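Local atomic coordinates of cellobiose 2-epimerase (Spirochaeta thermophila DSM 6192, PDB entry 5ZIG), a protein that probably catalyses the reversible epimerization of cellobiose to 4-O-beta-D-glucosyl-D-mannose, as a member of the N-acylglucosamine 2-epimerase family. Residues Trp146-Phe149 with Asp150-Asp154. Residues are numbered along the deposited sequence; the frame is centred on the assembly and turned at random.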
loop_
_atom_site.group_PDB
_atom_site.type_symbol
_atom_site.label_atom_id
_atom_site.label_comp_id
_atom_site.label_asym_id
_atom_site.label_seq_id
_atom_site.Cartn_x
_atom_site.Cartn_y
_atom_site.Cartn_z
ATOM N N TRP A 146 -10.743 6.713 14.654
ATOM C CA TRP A 146 -11.960 6.027 15.091
ATOM C C TRP A 146 -13.204 6.647 14.473
ATOM O O TRP A 146 -14.142 5.928 14.091
ATOM C CB TRP A 146 -12.059 6.065 16.611
ATOM C CG TRP A 146 -11.338 4.961 17.295
ATOM C CD1 TRP A 146 -10.401 5.082 18.283
ATOM C CD2 TRP A 146 -11.481 3.558 17.050
ATOM N NE1 TRP A 146 -9.961 3.838 18.676
ATOM C CE2 TRP A 146 -10.607 2.888 17.930
ATOM C CE3 TRP A 146 -12.264 2.801 16.172
ATOM C CZ2 TRP A 146 -10.506 1.512 17.960
ATOM C CZ3 TRP A 146 -12.159 1.436 16.210
ATOM C CH2 TRP A 146 -11.286 0.806 17.094
ATOM N N GLU A 147 -13.235 7.982 14.390
ATOM C CA GLU A 147 -14.321 8.663 13.696
ATOM C C GLU A 147 -14.414 8.208 12.246
ATOM O O GLU A 147 -15.507 7.970 11.723
ATOM C CB GLU A 147 -14.104 10.178 13.765
ATOM C CG GLU A 147 -15.308 11.029 13.325
ATOM C CD GLU A 147 -14.989 12.515 13.279
ATOM O OE1 GLU A 147 -14.037 12.931 12.580
ATOM O OE2 GLU A 147 -15.683 13.276 13.970
ATOM N N THR A 148 -13.270 8.076 11.573
ATOM C CA THR A 148 -13.285 7.725 10.159
ATOM C C THR A 148 -13.708 6.270 9.955
ATOM O O THR A 148 -14.535 5.979 9.079
ATOM C CB THR A 148 -11.893 8.000 9.555
ATOM O OG1 THR A 148 -11.421 9.287 10.002
ATOM C CG2 THR A 148 -11.935 7.976 8.042
ATOM N N PHE A 149 -13.125 5.351 10.743
ATOM C CA PHE A 149 -13.617 3.968 10.822
ATOM C C PHE A 149 -15.137 3.930 10.960
ATOM O O PHE A 149 -15.830 3.222 10.220
ATOM C CB PHE A 149 -12.967 3.268 12.019
ATOM C CG PHE A 149 -13.475 1.860 12.282
ATOM C CD1 PHE A 149 -13.046 0.782 11.507
ATOM C CD2 PHE A 149 -14.395 1.625 13.289
ATOM C CE1 PHE A 149 -13.497 -0.520 11.765
ATOM C CE2 PHE A 149 -14.863 0.325 13.544
ATOM C CZ PHE A 149 -14.404 -0.748 12.782
ATOM N N ASP A 150 -15.678 4.708 11.901
ATOM C CA ASP A 150 -17.127 4.689 12.103
ATOM C C ASP A 150 -17.861 5.090 10.836
ATOM O O ASP A 150 -18.925 4.536 10.534
ATOM C CB ASP A 150 -17.515 5.596 13.273
ATOM C CG ASP A 150 -17.318 4.914 14.610
ATOM O OD1 ASP A 150 -17.181 3.671 14.608
ATOM O OD2 ASP A 150 -17.286 5.607 15.653
ATOM N N LEU A 151 -17.293 6.024 10.058
ATOM C CA LEU A 151 -17.951 6.439 8.819
ATOM C C LEU A 151 -17.889 5.334 7.780
ATOM O O LEU A 151 -18.877 5.068 7.078
ATOM C CB LEU A 151 -17.301 7.702 8.260
ATOM C CG LEU A 151 -17.604 9.058 8.894
ATOM C CD1 LEU A 151 -16.677 10.099 8.282
ATOM C CD2 LEU A 151 -19.073 9.441 8.701
ATOM N N LEU A 152 -16.702 4.732 7.626
ATOM C CA LEU A 152 -16.529 3.599 6.731
ATOM C C LEU A 152 -17.534 2.487 7.025
ATOM O O LEU A 152 -18.073 1.864 6.101
ATOM C CB LEU A 152 -15.095 3.075 6.841
ATOM C CG LEU A 152 -13.976 3.727 6.027
ATOM C CD1 LEU A 152 -14.156 5.239 5.867
ATOM C CD2 LEU A 152 -12.622 3.416 6.650
ATOM N N GLU A 153 -17.793 2.215 8.308
ATOM C CA GLU A 153 -18.752 1.175 8.636
ATOM C C GLU A 153 -20.177 1.707 8.516
ATOM O O GLU A 153 -21.032 1.074 7.888
ATOM C CB GLU A 153 -18.479 0.625 10.041
ATOM C CG GLU A 153 -17.078 0.008 10.210
ATOM C CD GLU A 153 -16.850 -1.176 9.300
ATOM O OE1 GLU A 153 -17.587 -2.186 9.416
ATOM O OE2 GLU A 153 -15.929 -1.081 8.449
ATOM N N ASP A 154 -20.436 2.896 9.059
ATOM C CA ASP A 154 -21.824 3.358 9.112
ATOM C C ASP A 154 -22.331 3.814 7.743
ATOM O O ASP A 154 -23.455 3.470 7.352
ATOM C CB ASP A 154 -21.967 4.460 10.168
ATOM C CG ASP A 154 -21.585 3.976 11.587
ATOM O OD1 ASP A 154 -21.287 4.820 12.471
ATOM O OD2 ASP A 154 -21.562 2.742 11.811
#
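Glu153 lays its aliphatic CG over one face of the Phe149 ring, one helical turn back, in a CH-pi contact that illustrates how an acidic side chain can spend a methylene group on an aromatic neighbour. CG of Glu153 stands 3.9 Å from the centroid of the Phe149 ring, shifted toward the rim, and comes closest at CZ. Phe149 reaches this place because its CG lies anti to the backbone N (chi1 175°), while the Glu153 chain bends at chi2 (-62°); its carboxylate plane lies 15° from the ring plane. The carboxylate is held from elsewhere: OE2 accepts hydrogen bonds from the hydroxyls of Tyr164 and Tyr201, and Tyr201 also meets Phe149 edge to face. With an alanine in place of Phe149, the CG of Glu153 would probably lose the surface it lies on and Tyr201 its ring partner, leaving a gap toward helix 191-208. On another side of the helix, CD1 of Leu152 runs alongside CG2 of Thr148 at 4.1 Å, both facing helix 119-136.

Beneath the side chains, the backbone sets their spacing. Glu153 N donates to Phe149 O at 2.9 Å, and Leu152 N to Thr148 O at 2.9 Å; Asp150 N to Trp146 O and Leu151 N to Glu147 O repeat the pattern. These i to i+4 bonds are the signature of an alpha-helix, here helix 139-156, whose buried flanks pack on neighbouring helices in the (alpha/alpha)6 barrel characteristic of this epimerase family.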